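Local coordinates for protein putative metal-dependent isothiocyanate hydrolase SaxA (Pectobacterium carotovorum, PDB 6BRM) that probably hydrolyses isothiocyanates as a zinc-dependent enzyme of the metallo-beta-lactamase superfamily, at residues Leu3-Ile6 against Thr10-Leu13; Lys18-Asp23 against Asp117-Tyr122; Asp56-Asp61 against Gln79-Asp84; Gly148-Phe151 against Lys157-Tyr160. All coordinates share one frame; numbering follows the deposited sequence.

Interaction 1: Leu3-Ile6 against Thr10-Leu13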
loop_
_atom_site.group_PDB
_atom_site.type_symbol
_atom_site.label_atom_id
_atom_site.label_comp_id
_atom_site.label_asym_id
_atom_site.label_seq_id
_atom_site.Cartn_x
_atom_site.Cartn_y
_atom_site.Cartn_z
ATOM N N LEU B 3 12.691 23.998 8.187
ATOM C CA LEU B 3 11.765 23.112 8.894
ATOM C C LEU B 3 11.926 23.362 10.394
ATOM O O LEU B 3 13.043 23.295 10.913
ATOM C CB LEU B 3 12.075 21.641 8.575
ATOM C CG LEU B 3 10.967 20.580 8.707
ATOM C CD1 LEU B 3 11.582 19.193 8.831
ATOM C CD2 LEU B 3 10.010 20.812 9.870
ATOM N N THR B 4 10.816 23.647 11.077
ATOM C CA THR B 4 10.796 23.814 12.530
ATOM C C THR B 4 9.989 22.682 13.157
ATOM O O THR B 4 8.825 22.493 12.817
ATOM C CB THR B 4 10.150 25.159 12.942
ATOM O OG1 THR B 4 10.617 26.213 12.090
ATOM C CG2 THR B 4 10.470 25.503 14.392
ATOM N N GLN B 5 10.611 21.923 14.058
ATOM C CA GLN B 5 9.882 20.984 14.910
ATOM C C GLN B 5 9.136 21.816 15.948
ATOM O O GLN B 5 9.747 22.656 16.617
ATOM C CB GLN B 5 10.854 20.011 15.594
ATOM C CG GLN B 5 10.225 18.976 16.532
ATOM C CD GLN B 5 9.311 17.983 15.831
ATOM O OE1 GLN B 5 9.396 17.781 14.620
ATOM N NE2 GLN B 5 8.435 17.352 16.598
ATOM N N ILE B 6 7.822 21.607 16.056
ATOM C CA ILE B 6 7.001 22.261 17.084
ATOM C C ILE B 6 6.814 21.273 18.242
ATOM O O ILE B 6 7.524 21.374 19.241
ATOM C CB ILE B 6 5.657 22.787 16.509
ATOM C CG1 ILE B 6 5.903 23.857 15.432
ATOM C CG2 ILE B 6 4.756 23.332 17.614
ATOM C CD1 ILE B 6 6.404 25.199 15.939
ATOM N N THR B 10 3.462 18.055 14.607
ATOM C CA THR B 10 3.263 19.458 14.274
ATOM C C THR B 10 4.602 20.095 13.899
ATOM O O THR B 10 5.612 19.897 14.583
ATOM C CB THR B 10 2.618 20.228 15.441
ATOM O OG1 THR B 10 1.485 19.493 15.924
ATOM C CG2 THR B 10 2.171 21.620 15.008
ATOM N N LEU B 11 4.598 20.830 12.789
ATOM C CA LEU B 11 5.793 21.509 12.292
ATOM C C LEU B 11 5.421 22.587 11.285
ATOM O O LEU B 11 4.387 22.483 10.617
ATOM C CB LEU B 11 6.771 20.502 11.674
ATOM C CG LEU B 11 6.236 19.378 10.773
ATOM C CD1 LEU B 11 6.190 19.807 9.316
ATOM C CD2 LEU B 11 7.089 18.126 10.921
ATOM N N VAL B 12 6.253 23.628 11.204
ATOM C CA VAL B 12 6.114 24.657 10.170
ATOM C C VAL B 12 7.280 24.546 9.194
ATOM O O VAL B 12 8.421 24.315 9.599
ATOM C CB VAL B 12 5.962 26.100 10.730
ATOM C CG1 VAL B 12 4.700 26.199 11.573
ATOM C CG2 VAL B 12 7.166 26.551 11.545
ATOM N N LEU B 13 6.962 24.704 7.910
ATOM C CA LEU B 13 7.883 24.433 6.809
ATOM C C LEU B 13 7.869 25.605 5.839
ATOM O O LEU B 13 6.888 25.794 5.114
ATOM C CB LEU B 13 7.450 23.148 6.092
ATOM C CG LEU B 13 8.115 22.758 4.768
ATOM C CD1 LEU B 13 9.636 22.808 4.859
ATOM C CD2 LEU B 13 7.647 21.374 4.341
#
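Leu3-Ile6 and Thr10-Leu13 run antiparallel as the two arms of a beta hairpin, their axes 160° apart, with Thr4 and Val12 forming the hydrogen-bonded pair and Leu3-Leu13 and Gln5-Leu11 the non-hydrogen-bonded pairs. The bond from Thr4 N to Val12 O is 2.9 Å long and close to straight, entering nearly in line with the carbonyl. Its return partner, Val12 N to Thr4 O, is longer at 3.2 Å and more bent, although the donor stays in the carbonyl plane. Toward the turn, a third hydrogen bond, Ile6 N to Thr10 O, has its donor tilted 32° from the carbonyl plane.

Two faces can be told apart by their side chains. On one, Thr4 and Val12 lie side by side and point the same way, with Thr4 OG1 3.5 Å from Val12 CG2; that hydroxyl is hydrogen-bonded to Thr256 OG1 on the next strand. On the other face Leu3 crosses Leu11 at a slant. With CG set opposite its backbone N (chi1 -155°), Leu3 brings CD2 to 3.7 Å from Leu11 CB. Near the turn Ile6 CB meets Thr10 CG2 at 4.0 Å.

Polar ends on the hairpin are tied to its surroundings: Gln5 OE1 is hydrogen-bonded to Ser220 OG and Gln5 NE2 to Asn8 O, while Thr10 OG1 bonds to Asp23 O and Met25 N. The side chains of Gln5 and Thr10 lie about 7 Å from those of the zinc ligands His221 and His72 respectively. The chemistry thus implies a hairpin joined by backbone bonds and apolar packing, whose buried polar side chains, Gln5 and Thr10, are hydrogen-bonded near the zinc ligands.

Interaction 2: Lys18-Asp23 against Asp117-Tyr122; sequences KKFLID and DGLTIY
Phe20 and Leu119 are brought together by contrasting first torsions: the Phe20 ring swings opposite its own carbonyl carbon (chi1 -51°), whereas Leu119 CG lies opposite its backbone N (chi1 -174°). The two side chains approach from opposite directions. Leu119 CD2 arrives at the edge of the Phe20 ring, near the ring plane, and stops 3.9 Å from CZ. The meeting is therefore a methyl group against the outer end of an aromatic ring, not a stack over its face.

A looser electrostatic pairing lies beside it. Lys18 NZ and Asp117 OD2 are 4.2 Å apart, beyond salt-bridge range, so any attraction is probably weak and modulated by solvent at this more open margin. No hydrogen bond crosses between the segments, and the backbones stay well separated, with the CA atoms of Lys18 and Leu119 9.7 Å apart.

Further inward, the Phe20 ring meets that of Phe151, their planes inclined by about 35°, and Ile121 also packs on Phe151. Leu119 sits in the loop just before strand 120-124, which belongs to the other mixed sheet from strand 18-22, and between these segments the contact is made by side chains. Such apolar packing between two facing sheets is characteristic of the alpha-beta/beta-alpha sandwich of the metallo-beta-lactamase fold.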
loop_
_atom_site.group_PDB
_atom_site.type_symbol
_atom_site.label_atom_id
_atom_site.label_comp_id
_atom_site.label_asym_id
_atom_site.label_seq_id
_atom_site.Cartn_x
_atom_site.Cartn_y
_atom_site.Cartn_z
ATOM N N LYS B 18 7.095 30.072 0.573
ATOM C CA LYS B 18 5.756 29.850 1.142
ATOM C C LYS B 18 5.897 29.127 2.474
ATOM O O LYS B 18 6.786 28.290 2.621
ATOM C CB LYS B 18 4.889 28.998 0.208
ATOM C CG LYS B 18 4.721 29.545 -1.202
ATOM C CD LYS B 18 3.956 30.864 -1.228
ATOM C CE LYS B 18 3.724 31.365 -2.650
ATOM N NZ LYS B 18 4.956 31.372 -3.491
ATOM N N LYS B 19 5.022 29.450 3.429
ATOM C CA LYS B 19 5.005 28.809 4.749
ATOM C C LYS B 19 3.779 27.909 4.907
ATOM O O LYS B 19 2.671 28.294 4.531
ATOM C CB LYS B 19 4.987 29.861 5.853
ATOM C CG LYS B 19 6.276 30.652 5.991
ATOM C CD LYS B 19 6.283 31.486 7.266
ATOM C CE LYS B 19 6.606 30.644 8.495
ATOM N NZ LYS B 19 6.578 31.434 9.758
ATOM N N PHE B 20 3.991 26.721 5.470
ATOM C CA PHE B 20 2.917 25.771 5.766
ATOM C C PHE B 20 2.974 25.387 7.234
ATOM O O PHE B 20 4.041 25.429 7.844
ATOM C CB PHE B 20 3.068 24.497 4.929
ATOM C CG PHE B 20 3.237 24.751 3.462
ATOM C CD1 PHE B 20 2.148 25.131 2.682
ATOM C CD2 PHE B 20 4.479 24.621 2.859
ATOM C CE1 PHE B 20 2.296 25.371 1.325
ATOM C CE2 PHE B 20 4.634 24.861 1.502
ATOM C CZ PHE B 20 3.542 25.235 0.734
ATOM N N LEU B 21 1.818 25.016 7.786
ATOM C CA LEU B 21 1.719 24.421 9.114
ATOM C C LEU B 21 1.109 23.037 8.933
ATOM O O LEU B 21 -0.077 22.921 8.630
ATOM C CB LEU B 21 0.852 25.299 10.028
ATOM C CG LEU B 21 0.456 24.803 11.428
ATOM C CD1 LEU B 21 1.654 24.469 12.303
ATOM C CD2 LEU B 21 -0.416 25.849 12.108
ATOM N N ILE B 22 1.926 21.996 9.100
ATOM C CA ILE B 22 1.487 20.614 8.905
ATOM C C ILE B 22 1.040 20.030 10.243
ATOM O O ILE B 22 1.803 20.055 11.209
ATOM C CB ILE B 22 2.609 19.735 8.286
ATOM C CG1 ILE B 22 2.977 20.234 6.874
ATOM C CG2 ILE B 22 2.196 18.262 8.243
ATOM C CD1 ILE B 22 4.238 21.069 6.812
ATOM N N ASP B 23 -0.189 19.508 10.282
ATOM C CA ASP B 23 -0.741 18.782 11.435
ATOM C C ASP B 23 -0.706 19.569 12.759
ATOM O O ASP B 23 0.054 19.224 13.669
ATOM C CB ASP B 23 -0.037 17.425 11.585
ATOM C CG ASP B 23 -0.255 16.514 10.385
ATOM O OD1 ASP B 23 -0.748 16.992 9.341
ATOM O OD2 ASP B 23 0.072 15.314 10.490
ATOM N N ASP B 117 3.721 28.209 -10.055
ATOM C CA ASP B 117 4.969 28.664 -9.419
ATOM C C ASP B 117 6.179 27.738 -9.631
ATOM O O ASP B 117 7.317 28.208 -9.667
ATOM C CB ASP B 117 4.712 28.827 -7.908
ATOM C CG ASP B 117 5.971 29.131 -7.118
ATOM O OD1 ASP B 117 6.640 30.133 -7.453
ATOM O OD2 ASP B 117 6.286 28.363 -6.176
ATOM N N GLY B 118 5.929 26.433 -9.750
ATOM C CA GLY B 118 6.984 25.418 -9.859
ATOM C C GLY B 118 6.968 24.436 -8.699
ATOM O O GLY B 118 7.656 23.418 -8.742
ATOM N N LEU B 119 6.198 24.744 -7.654
ATOM C CA LEU B 119 6.048 23.859 -6.502
ATOM C C LEU B 119 5.133 22.697 -6.854
ATOM O O LEU B 119 4.038 22.902 -7.383
ATOM C CB LEU B 119 5.463 24.627 -5.308
ATOM C CG LEU B 119 5.373 23.890 -3.970
ATOM C CD1 LEU B 119 6.762 23.606 -3.422
ATOM C CD2 LEU B 119 4.567 24.701 -2.972
ATOM N N THR B 120 5.587 21.488 -6.544
ATOM C CA THR B 120 4.805 20.273 -6.719
ATOM C C THR B 120 4.669 19.603 -5.357
ATOM O O THR B 120 5.659 19.487 -4.629
ATOM C CB THR B 120 5.499 19.303 -7.697
ATOM O OG1 THR B 120 5.860 20.003 -8.893
ATOM C CG2 THR B 120 4.587 18.143 -8.056
ATOM N N ILE B 121 3.451 19.169 -5.020
ATOM C CA ILE B 121 3.178 18.445 -3.776
ATOM C C ILE B 121 2.544 17.101 -4.120
ATOM O O ILE B 121 1.433 17.060 -4.643
ATOM C CB ILE B 121 2.243 19.249 -2.841
ATOM C CG1 ILE B 121 2.963 20.500 -2.324
ATOM C CG2 ILE B 121 1.779 18.394 -1.660
ATOM C CD1 ILE B 121 2.055 21.494 -1.630
ATOM N N TYR B 122 3.249 16.014 -3.820
ATOM C CA TYR B 122 2.741 14.662 -4.056
ATOM C C TYR B 122 2.193 14.067 -2.758
ATOM O O TYR B 122 2.871 14.104 -1.728
ATOM C CB TYR B 122 3.845 13.748 -4.585
ATOM C CG TYR B 122 4.501 14.189 -5.876
ATOM C CD1 TYR B 122 3.975 13.808 -7.113
ATOM C CD2 TYR B 122 5.670 14.952 -5.865
ATOM C CE1 TYR B 122 4.582 14.194 -8.303
ATOM C CE2 TYR B 122 6.288 15.340 -7.047
ATOM C CZ TYR B 122 5.739 14.962 -8.264
ATOM O OH TYR B 122 6.348 15.346 -9.435
#

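Interaction 3: Asp56-Asp61 against Gln79-Asp84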
loop_
_atom_site.group_PDB
_atom_site.type_symbol
_atom_site.label_atom_id
_atom_site.label_comp_id
_atom_site.label_asym_id
_atom_site.label_seq_id
_atom_site.Cartn_x
_atom_site.Cartn_y
_atom_site.Cartn_z
ATOM N N ASP B 56 2.698 32.907 16.310
ATOM C CA ASP B 56 3.790 32.577 15.387
ATOM C C ASP B 56 3.440 31.406 14.464
ATOM O O ASP B 56 3.837 31.400 13.296
ATOM C CB ASP B 56 5.084 32.260 16.155
ATOM C CG ASP B 56 5.649 33.466 16.898
ATOM O OD1 ASP B 56 5.022 34.550 16.889
ATOM O OD2 ASP B 56 6.733 33.323 17.500
ATOM N N LEU B 57 2.704 30.425 14.990
ATOM C CA LEU B 57 2.262 29.266 14.198
ATOM C C LEU B 57 1.298 29.631 13.066
ATOM O O LEU B 57 1.358 29.030 11.992
ATOM C CB LEU B 57 1.619 28.191 15.085
ATOM C CG LEU B 57 2.578 27.184 15.721
ATOM C CD1 LEU B 57 3.565 27.863 16.655
ATOM C CD2 LEU B 57 1.782 26.117 16.460
ATOM N N LEU B 58 0.420 30.604 13.310
ATOM C CA LEU B 58 -0.631 30.970 12.347
ATOM C C LEU B 58 -0.178 31.883 11.191
ATOM O O LEU B 58 -0.907 32.016 10.202
ATOM C CB LEU B 58 -1.830 31.591 13.080
ATOM C CG LEU B 58 -2.509 30.697 14.128
ATOM C CD1 LEU B 58 -3.623 31.451 14.845
ATOM C CD2 LEU B 58 -3.041 29.409 13.510
ATOM N N ALA B 59 1.002 32.502 11.304
ATOM C CA ALA B 59 1.579 33.304 10.208
ATOM C C ALA B 59 2.004 32.382 9.060
ATOM O O ALA B 59 3.193 32.088 8.885
ATOM C CB ALA B 59 2.761 34.133 10.704
ATOM N N VAL B 60 1.014 31.942 8.284
ATOM C CA VAL B 60 1.157 30.799 7.375
ATOM C C VAL B 60 0.211 30.950 6.170
ATOM O O VAL B 60 -0.865 31.543 6.288
ATOM C CB VAL B 60 0.932 29.477 8.176
ATOM C CG1 VAL B 60 0.356 28.344 7.334
ATOM C CG2 VAL B 60 2.232 29.027 8.839
ATOM N N ASP B 61 0.628 30.419 5.018
ATOM C CA ASP B 61 -0.162 30.490 3.776
ATOM C C ASP B 61 -1.277 29.450 3.724
ATOM O O ASP B 61 -2.368 29.736 3.228
ATOM C CB ASP B 61 0.740 30.329 2.547
ATOM C CG ASP B 61 1.640 31.523 2.327
ATOM O OD1 ASP B 61 1.104 32.633 2.142
ATOM O OD2 ASP B 61 2.878 31.353 2.333
ATOM N N GLN B 79 -10.452 25.305 17.196
ATOM C CA GLN B 79 -10.889 26.615 17.677
ATOM C C GLN B 79 -9.907 27.713 17.266
ATOM O O GLN B 79 -10.312 28.728 16.694
ATOM C CB GLN B 79 -11.031 26.606 19.204
ATOM C CG GLN B 79 -12.055 25.614 19.743
ATOM C CD GLN B 79 -12.028 25.504 21.258
ATOM O OE1 GLN B 79 -11.878 24.413 21.812
ATOM N NE2 GLN B 79 -12.171 26.640 21.938
ATOM N N ALA B 80 -8.622 27.495 17.549
ATOM C CA ALA B 80 -7.584 28.538 17.416
ATOM C C ALA B 80 -7.235 28.944 15.976
ATOM O O ALA B 80 -6.941 30.115 15.723
ATOM C CB ALA B 80 -6.321 28.114 18.152
ATOM N N VAL B 81 -7.253 27.984 15.050
ATOM C CA VAL B 81 -6.998 28.264 13.629
ATOM C C VAL B 81 -8.252 28.926 13.037
ATOM O O VAL B 81 -9.356 28.397 13.206
ATOM C CB VAL B 81 -6.638 26.975 12.846
ATOM C CG1 VAL B 81 -6.458 27.251 11.356
ATOM C CG2 VAL B 81 -5.362 26.352 13.400
ATOM N N PRO B 82 -8.092 30.077 12.344
ATOM C CA PRO B 82 -9.264 30.788 11.835
ATOM C C PRO B 82 -9.916 30.051 10.672
ATOM O O PRO B 82 -9.225 29.388 9.899
ATOM C CB PRO B 82 -8.694 32.132 11.382
ATOM C CG PRO B 82 -7.292 31.829 11.013
ATOM C CD PRO B 82 -6.838 30.743 11.940
ATOM N N LYS B 83 -11.235 30.185 10.554
ATOM C CA LYS B 83 -12.024 29.377 9.612
ATOM C C LYS B 83 -11.790 29.723 8.136
ATOM O O LYS B 83 -12.011 28.879 7.260
ATOM C CB LYS B 83 -13.519 29.466 9.945
ATOM C CG LYS B 83 -13.905 29.014 11.352
ATOM C CD LYS B 83 -13.413 27.613 11.685
ATOM C CE LYS B 83 -13.989 27.110 12.999
ATOM N NZ LYS B 83 -13.442 27.842 14.178
ATOM N N ASP B 84 -11.333 30.950 7.882
ATOM C CA ASP B 84 -10.989 31.426 6.529
ATOM C C ASP B 84 -9.568 31.041 6.055
ATOM O O ASP B 84 -9.153 31.436 4.957
ATOM C CB ASP B 84 -11.210 32.953 6.411
ATOM C CG ASP B 84 -10.619 33.743 7.580
ATOM O OD1 ASP B 84 -9.467 33.471 7.980
ATOM O OD2 ASP B 84 -11.327 34.627 8.110
#
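Leu58 and Val81 make the chief apolar contact, their side chains crossing at an angle with Leu58 CD2 3.8 Å from Val81 CG2. The same methyl group also lies near the Pro82 ring, 4.3 Å from its CD atom.

A second kind of contact is van der Waals packing against the backbone. The other branch of Leu58, CD1, rests 3.7 Å from Ala80 O. Set opposite CA about the CB-CG bond (chi2 176°), CD1 is carried outward to that carbonyl, which leaves CD2 turned to the side where Val81 and Pro82 lie. One leucine tip thus straddles the point where the helix stops, because Val81 is the first residue past helix 75-80 to leave helical backbone angles. Polar interactions contribute nothing directly: no hydrogen bond or charge pair joins the segments. The nearest CA atoms, those of Leu58 and Val81, are 7.0 Å apart.

Both segments carry the chain out of a short helix toward a strand. The weakly bonded helix 54-58 leads through an inverse gamma turn centred on Ala59 into strand 62-64, and helix 75-80 leads to strand 87-89, the parallel neighbour of strand 62-64 in the same sheet. Leu26 packs on both Leu57 and Ala80, while Asp61 bonds to Lys19 of strand 18-22 on the far flank of strand 62-64.

Interaction 4: Gly148-Phe151 against Lys157-Tyr160; sequences GLVF and KTIY
Phe151 N donates to Ile159 O in a 2.8 Å hydrogen bond that is nearly straight at the hydrogen, 161°, and lines up closely with the acceptor carbonyl. The reciprocal bond, Ile159 N to Phe151 O, is weak at 3.3 Å. Together they define Phe151-Ile159 as an antiparallel hydrogen-bonded pair, and the adjoining Val150-Tyr160 as a non-hydrogen-bonded one, with end-to-end directions of the two segments 168° apart.

The side chains divide between the two faces. Phe151 and Ile159 run side by side in the same direction, and Ile159 CG2 sits 3.6 Å from Phe151 CB, slanting toward the ring. On the other face Val150 fans its two methyl groups apart. CG2, placed opposite the carbonyl carbon, approaches Tyr160 CD1 to 3.5 Å, obliquely to the ring. CG1, opposite the backbone N (chi1 178°), instead crosses to Thr158 CG2 at 3.8 Å. The Tyr160 ring turns its edge to the backbone, with Leu149 O in the ring plane 3.6 Å from CD1. Beyond it the ring extends alongside Gly148, whose CA is 4.3 Å from Tyr160 CE1.

This hairpin lies in the middle of the second mixed sheet. Strand 148-152 bonds onward to strand 120-124 through Val150 and Tyr122, and strand 159-163 to strand 182-186 through Tyr160. Helix 169-178 covers the Val150-Tyr160 face, where Phe178 touches Val150 and Ser174 and Leu175 touch Tyr160; the Phe151-Ile159 face looks instead toward the other sheet, where Leu13 and Leu3 meet it.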
loop_
_atom_site.group_PDB
_atom_site.type_symbol
_atom_site.label_atom_id
_atom_site.label_comp_id
_atom_site.label_asym_id
_atom_site.label_seq_id
_atom_site.Cartn_x
_atom_site.Cartn_y
_atom_site.Cartn_z
ATOM N N GLY B 148 1.356 10.567 3.380
ATOM C CA GLY B 148 2.656 11.225 3.365
ATOM C C GLY B 148 2.618 12.405 2.415
ATOM O O GLY B 148 1.656 12.563 1.654
ATOM N N LEU B 149 3.658 13.235 2.463
ATOM C CA LEU B 149 3.748 14.440 1.629
ATOM C C LEU B 149 5.172 14.641 1.139
ATOM O O LEU B 149 6.093 14.736 1.950
ATOM C CB LEU B 149 3.343 15.682 2.421
ATOM C CG LEU B 149 1.972 15.726 3.079
ATOM C CD1 LEU B 149 1.915 16.893 4.055
ATOM C CD2 LEU B 149 0.879 15.839 2.030
ATOM N N VAL B 150 5.345 14.707 -0.181
ATOM C CA VAL B 150 6.621 15.077 -0.791
ATOM C C VAL B 150 6.493 16.512 -1.287
ATOM O O VAL B 150 5.429 16.904 -1.758
ATOM C CB VAL B 150 6.995 14.132 -1.956
ATOM C CG1 VAL B 150 8.308 14.554 -2.608
ATOM C CG2 VAL B 150 7.081 12.689 -1.463
ATOM N N PHE B 151 7.565 17.291 -1.156
ATOM C CA PHE B 151 7.619 18.659 -1.677
ATOM C C PHE B 151 8.756 18.758 -2.688
ATOM O O PHE B 151 9.895 18.431 -2.368
ATOM C CB PHE B 151 7.841 19.661 -0.546
ATOM C CG PHE B 151 6.651 19.842 0.349
ATOM C CD1 PHE B 151 6.452 19.011 1.439
ATOM C CD2 PHE B 151 5.735 20.858 0.107
ATOM C CE1 PHE B 151 5.353 19.181 2.270
ATOM C CE2 PHE B 151 4.632 21.034 0.928
ATOM C CZ PHE B 151 4.440 20.194 2.013
ATOM N N LYS B 157 15.878 21.655 -2.065
ATOM C CA LYS B 157 15.990 20.198 -1.961
ATOM C C LYS B 157 14.615 19.560 -1.785
ATOM O O LYS B 157 13.658 20.221 -1.364
ATOM C CB LYS B 157 16.898 19.797 -0.794
ATOM C CG LYS B 157 18.347 20.230 -0.958
ATOM C CD LYS B 157 19.220 19.670 0.150
ATOM C CE LYS B 157 20.694 19.735 -0.209
ATOM N NZ LYS B 157 21.529 19.051 0.821
ATOM N N THR B 158 14.534 18.273 -2.111
ATOM C CA THR B 158 13.290 17.514 -2.030
ATOM C C THR B 158 13.113 16.981 -0.611
ATOM O O THR B 158 14.025 16.348 -0.074
ATOM C CB THR B 158 13.302 16.334 -3.026
ATOM O OG1 THR B 158 13.611 16.818 -4.342
ATOM C CG2 THR B 158 11.950 15.625 -3.058
ATOM N N ILE B 159 11.944 17.224 -0.016
ATOM C CA ILE B 159 11.642 16.755 1.352
ATOM C C ILE B 159 10.418 15.841 1.330
ATOM O O ILE B 159 9.450 16.117 0.627
ATOM C CB ILE B 159 11.453 17.911 2.381
ATOM C CG1 ILE B 159 11.055 17.344 3.755
ATOM C CG2 ILE B 159 10.404 18.911 1.923
ATOM C CD1 ILE B 159 11.215 18.288 4.930
ATOM N N TYR B 160 10.483 14.764 2.118
ATOM C CA TYR B 160 9.401 13.784 2.248
ATOM C C TYR B 160 8.974 13.657 3.709
ATOM O O TYR B 160 9.732 13.149 4.528
ATOM C CB TYR B 160 9.874 12.425 1.704
ATOM C CG TYR B 160 8.902 11.256 1.825
ATOM C CD1 TYR B 160 7.517 11.437 1.770
ATOM C CD2 TYR B 160 9.380 9.955 1.951
ATOM C CE1 TYR B 160 6.642 10.361 1.863
ATOM C CE2 TYR B 160 8.514 8.874 2.039
ATOM C CZ TYR B 160 7.148 9.082 1.995
ATOM O OH TYR B 160 6.289 8.012 2.089
#

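How the interactions relate
Along the chain interaction 1 comes first and interaction 4 last, while both segments of interaction 3 fall between the two of interaction 2. Interaction 1 and strand 18-22 share the first mixed sheet, where Leu11 O bonds to Ile22 N; interaction 4 and strand 120-124 share the second. Interaction 2 spans the two sheets, its centre about 13 Å from that of interaction 1 and about 9 Å from that of interaction 4. Interaction 3 lies at the periphery, about 22 Å centre to centre from interaction 4 without touching it, yet reaches interaction 1 through Leu57 and Ile6 and interaction 2 through Asp61 and Lys19. Together they trace the layered sandwich that carries the zinc site.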